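PDB 5IM3: ribonucleoside-diphosphate reductase from Pseudomonas aeruginosa, which probably reduces ribonucleoside diphosphates to the corresponding deoxyribonucleotides for DNA synthesis, and binds dATP at sites that include an N-terminal ATP cone. Local coordinates for residues D352-S355 with T359-N362; K628-M633 with V658-M663; L300-D305 with A776-V781; C602-I607 with A768-A773; L239-S244 with L258-E263. All coordinates share one frame; numbering follows the deposited sequence.

Contact 1. Residues D352-S355 with T359-N362; sequences DYMS and TLFN
The strand 353-355 ends just before a short helix, and the two backbones approach most closely at S355 and T359, whose CA atoms are 6.0 Å apart. Here T359 turns its methyl onto the serine: CG2 lies 3.5 Å from S355 CB and is also the part of T359 nearest to S355 OG. The threonine's first torsion (-67°) places CG2 trans to the main-chain N and leaves OG1 on another side, where it hydrogen-bonds to L370 O. The methyl thus serves the packing while the hydroxyl has its polar partner elsewhere.

L360 fills the other half of the contact. Its CD1 methyl sits 3.6 Å from S355 O, a van der Waals touch on a backbone carbonyl. Both methyls of the leucine also straddle the sulfur of M354, with SD 3.8 Å from L360 CD2. M354 reaches them through a chain bent at chi2 (55°) and chi3 (61°), and the two side chains meet at about a right angle. L348 of helix 337-349 and I775 of helix 773-779 border the same buried layer, M354 touching both. The backbone of M354 hydrogen-bonds with that of S606, pairing the strand antiparallel with strand 600-608. Strand 353-355 leads through a short connection into helix 357-362, which packs on the strand's end, and this sets a strand and a helix of the all-alpha domain range against the sheet of the ten-stranded alpha-beta barrel.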
# COMPACT_ATOMS: atom_id res chain seq x y z
N ASP A 352 -41.89 15.67 31.31
CA ASP A 352 -42.74 14.97 30.36
C ASP A 352 -42.49 15.46 28.94
O ASP A 352 -42.58 14.67 27.98
CB ASP A 352 -44.21 15.15 30.73
CG ASP A 352 -44.60 14.36 31.96
OD1 ASP A 352 -43.73 13.69 32.55
OD2 ASP A 352 -45.79 14.41 32.34
N TYR A 353 -42.19 16.75 28.78
CA TYR A 353 -41.89 17.37 27.50
C TYR A 353 -40.91 18.49 27.78
O TYR A 353 -40.87 19.04 28.89
CB TYR A 353 -43.17 17.89 26.82
CG TYR A 353 -42.96 19.00 25.81
CD1 TYR A 353 -42.96 20.33 26.19
CD2 TYR A 353 -42.78 18.71 24.46
CE1 TYR A 353 -42.78 21.35 25.27
CE2 TYR A 353 -42.59 19.71 23.53
CZ TYR A 353 -42.59 21.03 23.94
OH TYR A 353 -42.41 22.03 23.01
N MET A 354 -40.09 18.81 26.79
CA MET A 354 -39.10 19.88 26.95
C MET A 354 -39.08 20.73 25.69
O MET A 354 -38.89 20.21 24.59
CB MET A 354 -37.71 19.31 27.24
CG MET A 354 -36.70 20.35 27.70
SD MET A 354 -37.25 21.29 29.14
CE MET A 354 -37.44 19.99 30.36
N SER A 355 -39.28 22.03 25.86
CA SER A 355 -39.18 22.95 24.75
C SER A 355 -37.76 22.94 24.20
O SER A 355 -36.81 22.50 24.85
CB SER A 355 -39.57 24.36 25.19
OG SER A 355 -40.86 24.36 25.79
N THR A 359 -36.27 28.25 22.94
CA THR A 359 -37.41 28.59 23.78
C THR A 359 -37.00 28.63 25.24
O THR A 359 -37.26 29.61 25.95
CB THR A 359 -38.55 27.58 23.57
OG1 THR A 359 -39.08 27.72 22.25
CG2 THR A 359 -39.68 27.81 24.57
N LEU A 360 -36.33 27.57 25.71
CA LEU A 360 -35.86 27.54 27.10
C LEU A 360 -35.03 28.76 27.44
O LEU A 360 -35.12 29.30 28.55
CB LEU A 360 -35.05 26.27 27.34
CG LEU A 360 -35.84 24.96 27.35
CD1 LEU A 360 -34.89 23.80 27.55
CD2 LEU A 360 -36.92 24.98 28.44
N PHE A 361 -34.20 29.22 26.50
CA PHE A 361 -33.26 30.30 26.80
C PHE A 361 -33.92 31.67 26.76
O PHE A 361 -33.56 32.55 27.56
CB PHE A 361 -32.09 30.25 25.82
CG PHE A 361 -30.93 31.10 26.23
CD1 PHE A 361 -30.81 32.40 25.78
CD2 PHE A 361 -29.96 30.60 27.08
CE1 PHE A 361 -29.74 33.19 26.17
CE2 PHE A 361 -28.89 31.38 27.47
CZ PHE A 361 -28.78 32.68 27.02
N ASN A 362 -34.89 31.88 25.87
CA ASN A 362 -35.39 33.22 25.59
C ASN A 362 -36.82 33.47 26.03
O ASN A 362 -37.20 34.63 26.16
CB ASN A 362 -35.27 33.53 24.10
CG ASN A 362 -33.84 33.59 23.64
OD1 ASN A 362 -32.97 34.12 24.34
ND2 ASN A 362 -33.57 33.04 22.47

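Contact 2. Residues K628-M633 with V658-M663; sequences KTAVRM and VGLGIM
L660 carries this contact, reaching from strand 659-663 to A630 and V631 on the flank of helix 620-640. The segment begins with V658, whose CB is directed at the helix; its side chain comes no nearer than 5.0 Å, yet it still shields part of the helix surface beside L660. G659 follows without a side chain, and its backbone hydrogen-bonds with N603 and G605 of strand 600-608.

At L660 the leucine stands up from the sheet toward the helix, with CG trans to the main-chain N (chi1 180°). Its two methyls divide the work: CD1 rests 3.7 Å from A630 CB, while CD2 meets V631 CG2 more loosely at 4.2 Å. The side chains of L660 and V631 cross at about a right angle. The closest pair of CA atoms, V631 and L660, is 7.2 Å apart. Strands 600-608 and 659-663 run parallel as neighbours in one sheet, and helix 620-640 lies between them in sequence and packs on that sheet. The arrangement is a beta-alpha-beta crossover of the barrel, with a further helix, 646-655, in its return connection.

G661 then continues the pairing with G605, likewise with no side chain to offer the helix. Beyond it, I662 packs against M689 and I692 of helix 679-707, and M663 against T772. Y353 of the nearby strand 353-355 packs on both A630 and L660, wedging its ring beside their meeting point.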
# COMPACT_ATOMS: atom_id res chain seq x y z
N LYS A 628 -51.17 16.93 23.86
CA LYS A 628 -52.12 18.03 23.72
C LYS A 628 -51.51 19.34 24.22
O LYS A 628 -51.65 20.38 23.56
CB LYS A 628 -53.40 17.72 24.48
CG LYS A 628 -54.35 16.78 23.76
CD LYS A 628 -55.66 16.62 24.53
CE LYS A 628 -56.75 16.01 23.67
NZ LYS A 628 -58.08 16.07 24.35
N THR A 629 -50.85 19.31 25.37
CA THR A 629 -50.24 20.52 25.91
C THR A 629 -49.00 20.91 25.13
O THR A 629 -48.72 22.11 24.97
CB THR A 629 -49.91 20.34 27.39
OG1 THR A 629 -51.12 20.06 28.11
CG2 THR A 629 -49.27 21.59 27.96
N ALA A 630 -48.23 19.93 24.65
CA ALA A 630 -47.04 20.22 23.87
C ALA A 630 -47.39 21.00 22.60
O ALA A 630 -46.76 22.02 22.29
CB ALA A 630 -46.31 18.93 23.52
N VAL A 631 -48.38 20.52 21.86
CA VAL A 631 -48.76 21.18 20.61
C VAL A 631 -49.22 22.60 20.88
O VAL A 631 -48.89 23.53 20.13
CB VAL A 631 -49.84 20.36 19.87
CG1 VAL A 631 -50.34 21.11 18.64
CG2 VAL A 631 -49.29 18.99 19.47
N ARG A 632 -49.99 22.81 21.95
CA ARG A 632 -50.43 24.16 22.28
C ARG A 632 -49.25 25.07 22.55
O ARG A 632 -49.18 26.19 22.03
CB ARG A 632 -51.37 24.13 23.49
CG ARG A 632 -52.01 25.48 23.78
CD ARG A 632 -52.87 25.44 25.04
NE ARG A 632 -53.62 26.68 25.22
CZ ARG A 632 -54.83 26.90 24.72
NH1 ARG A 632 -55.44 25.97 24.00
NH2 ARG A 632 -55.43 28.06 24.94
N MET A 633 -48.29 24.61 23.36
CA MET A 633 -47.10 25.41 23.63
C MET A 633 -46.36 25.74 22.34
O MET A 633 -45.89 26.87 22.16
CB MET A 633 -46.18 24.66 24.59
CG MET A 633 -46.80 24.43 25.96
SD MET A 633 -45.84 23.32 27.00
CE MET A 633 -44.33 24.25 27.23
N VAL A 658 -45.28 23.42 13.17
CA VAL A 658 -44.54 23.09 14.37
C VAL A 658 -43.86 21.75 14.15
O VAL A 658 -44.14 21.04 13.19
CB VAL A 658 -45.44 23.06 15.63
CG1 VAL A 658 -46.13 24.41 15.84
CG2 VAL A 658 -46.48 21.94 15.54
N GLY A 659 -42.95 21.42 15.06
CA GLY A 659 -42.23 20.16 14.98
C GLY A 659 -42.10 19.48 16.33
O GLY A 659 -41.14 19.73 17.06
N LEU A 660 -43.06 18.62 16.66
CA LEU A 660 -43.03 17.86 17.91
C LEU A 660 -42.29 16.55 17.68
O LEU A 660 -42.71 15.73 16.86
CB LEU A 660 -44.45 17.59 18.41
CG LEU A 660 -44.59 16.80 19.71
CD1 LEU A 660 -44.07 17.60 20.89
CD2 LEU A 660 -46.03 16.39 19.94
N GLY A 661 -41.19 16.36 18.41
CA GLY A 661 -40.38 15.17 18.30
C GLY A 661 -40.45 14.30 19.54
O GLY A 661 -41.35 14.43 20.38
N ILE A 662 -39.47 13.39 19.65
CA ILE A 662 -39.38 12.46 20.77
C ILE A 662 -37.93 12.34 21.22
O ILE A 662 -36.99 12.61 20.46
CB ILE A 662 -39.94 11.07 20.42
CG1 ILE A 662 -39.23 10.50 19.19
CG2 ILE A 662 -41.45 11.14 20.20
CD1 ILE A 662 -39.54 9.04 18.92
N MET A 663 -37.76 11.91 22.46
CA MET A 663 -36.44 11.57 22.99
C MET A 663 -36.61 10.50 24.07
O MET A 663 -37.72 10.22 24.53
CB MET A 663 -35.71 12.81 23.54
CG MET A 663 -36.47 13.58 24.60
SD MET A 663 -35.49 14.95 25.26
CE MET A 663 -36.65 15.68 26.41

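Contact 3. Residues L300-D305 with A776-V781; sequences LQTLYD and ANITGV
Two helices far apart in sequence, some 470 residues, meet here: helix 297-307, in the all-alpha domain, packs T302 and L303 against I778 in the last turn of helix 773-779, which belongs to the barrel domain. The CA atoms of T302 and I778 are 6.5 Å apart, and the joint between them is chiefly apolar.

I778 is the central side chain. Its CD1 methyl approaches L303 CD2 to 3.6 Å, the closest touch of the contact. The branch methyl of the isoleucine, CG2, faces the fork of the leucine, with L303 CD1 at 3.9 Å and CG and CD2 hardly farther. L303 does not aim its CB straight at the other helix; with chi1 at -67° and an extended second torsion (176°), its end nevertheless swings over to I778. The two side chains are turned at about a right angle to each other. F295, F308 and F322 pack on L303 as well, and I778 also touches L360, so this apolar cluster extends beyond the two helices.

On the other flank T302 CG2 lies 3.9 Å from I778 CG1. The helix 773-779 closes directly afterwards: G780 has positive phi, and V781 N hydrogen-bonds to A776 O at 3.0 Å, fastening the exit of the chain to the last turn. The hydroxyl of T302 is engaged by its own helix, bonded to L298 O, and toward the partner helix T302 OG1 makes nothing more than a loose 4.4 Å approach to N777 CB.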
# COMPACT_ATOMS: atom_id res chain seq x y z
N LEU A 300 -28.57 19.37 35.93
CA LEU A 300 -28.54 20.62 36.69
C LEU A 300 -27.35 21.48 36.29
O LEU A 300 -27.49 22.70 36.13
CB LEU A 300 -28.50 20.31 38.19
CG LEU A 300 -28.62 21.52 39.12
CD1 LEU A 300 -29.96 22.21 38.94
CD2 LEU A 300 -28.43 21.11 40.58
N GLN A 301 -26.17 20.86 36.14
CA GLN A 301 -25.02 21.58 35.61
C GLN A 301 -25.36 22.29 34.31
O GLN A 301 -24.99 23.46 34.11
CB GLN A 301 -23.86 20.61 35.40
CG GLN A 301 -22.94 20.46 36.60
CD GLN A 301 -21.90 21.56 36.67
OE1 GLN A 301 -22.15 22.64 37.21
NE2 GLN A 301 -20.71 21.29 36.13
N THR A 302 -26.06 21.61 33.41
CA THR A 302 -26.38 22.19 32.10
C THR A 302 -27.20 23.46 32.26
O THR A 302 -26.87 24.50 31.68
CB THR A 302 -27.13 21.17 31.25
OG1 THR A 302 -26.30 20.01 31.04
CG2 THR A 302 -27.51 21.77 29.90
N LEU A 303 -28.29 23.38 33.03
CA LEU A 303 -29.13 24.56 33.23
C LEU A 303 -28.36 25.67 33.94
O LEU A 303 -28.39 26.82 33.51
CB LEU A 303 -30.38 24.17 34.03
CG LEU A 303 -31.37 23.24 33.32
CD1 LEU A 303 -32.51 22.85 34.24
CD2 LEU A 303 -31.90 23.90 32.05
N TYR A 304 -27.67 25.33 35.02
CA TYR A 304 -26.98 26.35 35.81
C TYR A 304 -25.90 27.05 35.00
O TYR A 304 -25.74 28.27 35.09
CB TYR A 304 -26.37 25.73 37.06
CG TYR A 304 -25.57 26.71 37.89
CD1 TYR A 304 -26.18 27.45 38.90
CD2 TYR A 304 -24.21 26.90 37.67
CE1 TYR A 304 -25.46 28.35 39.65
CE2 TYR A 304 -23.48 27.79 38.42
CZ TYR A 304 -24.11 28.52 39.41
OH TYR A 304 -23.38 29.42 40.16
N ASP A 305 -25.16 26.29 34.19
CA ASP A 305 -24.03 26.88 33.48
C ASP A 305 -24.49 27.85 32.40
O ASP A 305 -23.87 28.90 32.20
CB ASP A 305 -23.15 25.78 32.87
CG ASP A 305 -22.43 24.96 33.92
OD1 ASP A 305 -22.37 25.40 35.09
OD2 ASP A 305 -21.90 23.88 33.57
N ALA A 776 -32.12 16.42 26.22
CA ALA A 776 -32.03 15.07 26.75
C ALA A 776 -31.13 15.02 27.97
O ALA A 776 -31.44 14.34 28.96
CB ALA A 776 -31.52 14.11 25.67
N ASN A 777 -30.02 15.76 27.94
CA ASN A 777 -29.16 15.87 29.12
C ASN A 777 -29.89 16.55 30.27
O ASN A 777 -29.71 16.19 31.43
CB ASN A 777 -27.89 16.63 28.77
CG ASN A 777 -26.95 15.84 27.89
OD1 ASN A 777 -27.32 14.79 27.35
ND2 ASN A 777 -25.73 16.34 27.72
N ILE A 778 -30.71 17.57 29.96
CA ILE A 778 -31.45 18.26 31.01
C ILE A 778 -32.42 17.30 31.68
O ILE A 778 -32.56 17.29 32.91
CB ILE A 778 -32.18 19.49 30.43
CG1 ILE A 778 -31.16 20.53 29.96
CG2 ILE A 778 -33.11 20.10 31.48
CD1 ILE A 778 -31.77 21.68 29.19
N THR A 779 -33.10 16.47 30.90
CA THR A 779 -34.09 15.54 31.41
C THR A 779 -33.51 14.18 31.79
O THR A 779 -34.21 13.37 32.40
CB THR A 779 -35.21 15.34 30.38
OG1 THR A 779 -34.66 14.86 29.16
CG2 THR A 779 -35.95 16.66 30.13
N GLY A 780 -32.26 13.91 31.43
CA GLY A 780 -31.59 12.69 31.85
C GLY A 780 -31.95 11.45 31.07
O GLY A 780 -32.00 10.36 31.65
N VAL A 781 -32.19 11.58 29.77
CA VAL A 781 -32.61 10.47 28.93
C VAL A 781 -31.69 10.39 27.71
O VAL A 781 -30.82 11.23 27.51
CB VAL A 781 -34.09 10.59 28.49
CG1 VAL A 781 -35.01 10.59 29.72
CG2 VAL A 781 -34.30 11.85 27.65

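Contact 4. Residues C602-I607 with A768-A773; sequences CNLGSI and AIAPTA
No ring or other planar side chain takes part where L604 and S606 of strand 600-608 meet A770 and T772; the flat group that matters is the peptide carbonyl of A770, reached through water. S606 OG donates to water 1 at 2.9 Å, and the water in turn donates to A770 O at 2.7 Å. This bridge holds the serine hydroxyl to an irregular chain that has no direct polar bond to the strand.

On one side of the bridge L604 CD1 touches A770 CB at 4.1 Å, a single methyl-to-methyl approach. On the other, T772 brings its methyl to the serine, with CG2 3.5 Å from S606 OG. A first torsion of 65° leaves CG2 trans to the carbonyl carbon, directed at S606. T772 stands at the N-cap position of helix 773-779, but its hydroxyl makes no capping bond there and instead accepts from S784 N.

C602, at the start of the segment, is joined to C373 by a disulfide. By analogy with other class I reductases this is probably the cysteine pair that is oxidised as the substrate is reduced. Strand 600-608 pairs with 659-663 in parallel and with 353-355 and 373-377 antiparallel, I607 packs on helix 620-640, and the 768-773 chain passes beside the strand before entering helix 773-779.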
# COMPACT_ATOMS: atom_id res chain seq x y z
N CYS A 602 -38.59 26.66 11.97
CA CYS A 602 -38.83 25.41 12.70
C CYS A 602 -39.07 25.73 14.17
O CYS A 602 -38.17 26.24 14.86
CB CYS A 602 -37.66 24.45 12.56
SG CYS A 602 -36.66 24.67 11.06
N ASN A 603 -40.27 25.43 14.65
CA ASN A 603 -40.64 25.62 16.05
C ASN A 603 -40.77 24.24 16.68
O ASN A 603 -41.66 23.46 16.32
CB ASN A 603 -41.94 26.43 16.14
CG ASN A 603 -42.02 27.53 15.08
OD1 ASN A 603 -41.33 28.55 15.17
ND2 ASN A 603 -42.86 27.32 14.07
N LEU A 604 -39.87 23.92 17.62
CA LEU A 604 -39.57 22.53 17.97
C LEU A 604 -39.68 22.27 19.46
O LEU A 604 -39.44 23.14 20.30
CB LEU A 604 -38.16 22.15 17.52
CG LEU A 604 -37.85 22.32 16.04
CD1 LEU A 604 -36.39 21.99 15.76
CD2 LEU A 604 -38.78 21.45 15.20
N GLY A 605 -40.03 21.02 19.78
CA GLY A 605 -40.03 20.49 21.13
C GLY A 605 -40.12 18.98 21.05
O GLY A 605 -40.43 18.42 20.00
N SER A 606 -39.84 18.32 22.17
CA SER A 606 -39.71 16.87 22.16
C SER A 606 -40.39 16.23 23.36
O SER A 606 -40.21 16.67 24.50
CB SER A 606 -38.24 16.46 22.11
OG SER A 606 -37.71 16.67 20.82
N ILE A 607 -41.15 15.17 23.08
CA ILE A 607 -41.73 14.34 24.13
C ILE A 607 -40.64 13.49 24.77
O ILE A 607 -39.72 13.02 24.09
CB ILE A 607 -42.85 13.46 23.56
CG1 ILE A 607 -43.91 14.31 22.84
CG2 ILE A 607 -43.49 12.62 24.66
CD1 ILE A 607 -44.64 15.30 23.73
N ALA A 768 -41.76 16.37 13.90
CA ALA A 768 -40.42 16.26 13.36
C ALA A 768 -39.51 15.82 14.49
O ALA A 768 -39.59 16.36 15.59
CB ALA A 768 -39.94 17.59 12.76
N ILE A 769 -38.66 14.83 14.22
CA ILE A 769 -37.74 14.30 15.23
C ILE A 769 -36.38 14.93 14.97
O ILE A 769 -35.66 14.55 14.04
CB ILE A 769 -37.67 12.77 15.20
CG1 ILE A 769 -39.06 12.17 15.48
CG2 ILE A 769 -36.67 12.26 16.23
CD1 ILE A 769 -39.11 10.65 15.35
N ALA A 770 -36.02 15.89 15.80
CA ALA A 770 -34.77 16.62 15.71
C ALA A 770 -33.79 16.12 16.76
O ALA A 770 -34.18 15.45 17.72
CB ALA A 770 -35.02 18.12 15.92
N PRO A 771 -32.50 16.42 16.62
CA PRO A 771 -31.55 16.11 17.69
C PRO A 771 -31.96 16.82 18.98
O PRO A 771 -32.62 17.86 18.95
CB PRO A 771 -30.21 16.63 17.16
CG PRO A 771 -30.39 16.64 15.67
CD PRO A 771 -31.82 17.00 15.45
N THR A 772 -31.57 16.24 20.11
CA THR A 772 -32.00 16.71 21.42
C THR A 772 -30.83 16.71 22.40
O THR A 772 -30.99 16.38 23.58
CB THR A 772 -33.13 15.84 21.98
OG1 THR A 772 -32.63 14.52 22.21
CG2 THR A 772 -34.30 15.78 21.01
N ALA A 773 -29.64 17.07 21.91
CA ALA A 773 -28.43 17.01 22.72
C ALA A 773 -28.65 17.59 24.11
O ALA A 773 -28.54 16.88 25.12
CB ALA A 773 -27.30 17.74 22.01
O HOH W 1 -36.74 15.13 18.61

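Contact 5. Residues L239-S244 with L258-E263; sequences LGVAES and LPAYIE
I262 N donates to L258 O at 2.9 Å, part of the helical turn that receives L239 at A260 and Y261. The contact itself is apolar. L239 lies at the end of helix 219-239 and aims its side chain at helix 250-267, where the nearest CA atoms, those of L239 and A260, are 6.0 Å apart.

The leucine uses three of its carbons. CB rests 4.1 Å from A260 CB, while the CD2 methyl presses onto the backbone, 3.4 Å from A260 O and close to Y261 CA. The other methyl, CD1, lies 4.1 Å from Y261 CB. The extended second torsion of L239 (173°) carries the methyls past the alanine onto the start of Y261. The tyrosine ring runs off from L239, its hydroxyl making a weak hydrogen bond to E317.

G240, next in the chain, has positive phi and closes helix 219-239 in a Schellman motif, sealed by a pair of bonds to the final helical turn. The chain then turns so that V241 comes round to the same alanine: CG2, placed beside its own backbone N by chi1 of 178°, lies 4.2 Å from A260 CB. A260 is thus approached by L239 and V241, one from each side of the helix-ending glycine in sequence. F316 packs on L239 too, and I321 and R325 of helix 319-330 border Y261.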
# COMPACT_ATOMS: atom_id res chain seq x y z
N LEU A 239 -31.60 37.65 45.99
CA LEU A 239 -32.96 38.19 46.03
C LEU A 239 -33.34 38.74 47.39
O LEU A 239 -34.45 39.28 47.53
CB LEU A 239 -33.96 37.10 45.63
CG LEU A 239 -33.88 36.63 44.18
CD1 LEU A 239 -34.80 35.44 43.95
CD2 LEU A 239 -34.25 37.77 43.23
N GLY A 240 -32.47 38.64 48.39
CA GLY A 240 -32.80 39.12 49.72
C GLY A 240 -33.88 38.33 50.42
O GLY A 240 -34.44 38.82 51.41
N VAL A 241 -34.20 37.13 49.94
CA VAL A 241 -35.19 36.30 50.60
C VAL A 241 -34.60 35.61 51.83
O VAL A 241 -35.13 35.72 52.94
CB VAL A 241 -35.77 35.27 49.61
CG1 VAL A 241 -36.79 34.36 50.30
CG2 VAL A 241 -36.41 35.97 48.43
N ALA A 242 -33.49 34.91 51.64
CA ALA A 242 -32.82 34.22 52.74
C ALA A 242 -31.34 34.08 52.40
O ALA A 242 -30.97 33.96 51.23
CB ALA A 242 -33.44 32.84 53.00
N GLU A 243 -30.51 34.10 53.44
CA GLU A 243 -29.08 33.92 53.26
C GLU A 243 -28.69 32.46 53.13
O GLU A 243 -27.53 32.17 52.82
CB GLU A 243 -28.32 34.56 54.43
CG GLU A 243 -27.02 35.24 54.05
CD GLU A 243 -27.22 36.42 53.11
OE1 GLU A 243 -26.29 36.74 52.34
OE2 GLU A 243 -28.31 37.03 53.15
N SER A 244 -29.62 31.54 53.35
CA SER A 244 -29.37 30.11 53.29
C SER A 244 -30.71 29.39 53.40
O SER A 244 -31.68 29.95 53.92
CB SER A 244 -28.42 29.66 54.40
OG SER A 244 -28.30 28.25 54.45
N LEU A 258 -40.29 33.87 43.90
CA LEU A 258 -40.78 34.17 42.55
C LEU A 258 -41.04 35.66 42.35
O LEU A 258 -40.47 36.25 41.42
CB LEU A 258 -42.03 33.33 42.26
CG LEU A 258 -42.79 33.70 40.99
CD1 LEU A 258 -41.92 33.54 39.75
CD2 LEU A 258 -44.06 32.88 40.86
N PRO A 259 -41.88 36.32 43.16
CA PRO A 259 -42.09 37.76 42.94
C PRO A 259 -40.82 38.57 43.10
O PRO A 259 -40.63 39.56 42.37
CB PRO A 259 -43.15 38.13 43.99
CG PRO A 259 -43.01 37.10 45.04
CD PRO A 259 -42.64 35.83 44.32
N ALA A 260 -39.94 38.19 44.02
CA ALA A 260 -38.65 38.86 44.13
C ALA A 260 -37.82 38.66 42.88
O ALA A 260 -37.08 39.56 42.46
CB ALA A 260 -37.89 38.36 45.36
N TYR A 261 -37.92 37.48 42.26
CA TYR A 261 -37.15 37.21 41.05
C TYR A 261 -37.65 38.05 39.89
O TYR A 261 -36.85 38.65 39.16
CB TYR A 261 -37.23 35.72 40.72
CG TYR A 261 -36.77 35.39 39.32
CD1 TYR A 261 -35.42 35.25 39.02
CD2 TYR A 261 -37.68 35.22 38.29
CE1 TYR A 261 -34.99 34.96 37.74
CE2 TYR A 261 -37.27 34.93 37.00
CZ TYR A 261 -35.92 34.80 36.74
OH TYR A 261 -35.51 34.50 35.46
N ILE A 262 -38.97 38.11 39.70
CA ILE A 262 -39.52 38.87 38.58
C ILE A 262 -39.20 40.35 38.72
O ILE A 262 -38.90 41.03 37.74
CB ILE A 262 -41.04 38.63 38.48
CG1 ILE A 262 -41.33 37.16 38.19
CG2 ILE A 262 -41.66 39.53 37.41
CD1 ILE A 262 -40.83 36.67 36.85
N GLU A 263 -39.27 40.88 39.95
CA GLU A 263 -39.02 42.30 40.15
C GLU A 263 -37.57 42.66 39.80
O GLU A 263 -37.32 43.63 39.09
CB GLU A 263 -39.34 42.70 41.59
CG GLU A 263 -39.36 44.21 41.82
CD GLU A 263 -39.92 44.59 43.18
OE1 GLU A 263 -40.22 43.68 43.98
OE2 GLU A 263 -40.06 45.80 43.44

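Contacts 1, 2 and 4 gather on one sheet, through strands 353-355, 600-608 and 659-663; contacts 2 and 4 have centres about 8 Å apart, contacts 1 and 4 about 10 Å. Contact 1 also meets contact 2 where S355 OG packs 3.8 Å from M633 CE. Contacts 1 and 3 have centres about 12 Å apart and touch at M354 CE and T779 CG2, 3.7 Å from each other; the 776-781 segment of contact 3 continues from the 768-773 chain of contact 4. Contact 5 stands apart, its centre about 23 Å from those of contacts 1 and 3. The C373-C602 disulfide places contact 4 at what is probably the redox-active cysteine pair, whereas all five lie away from the dATP sites.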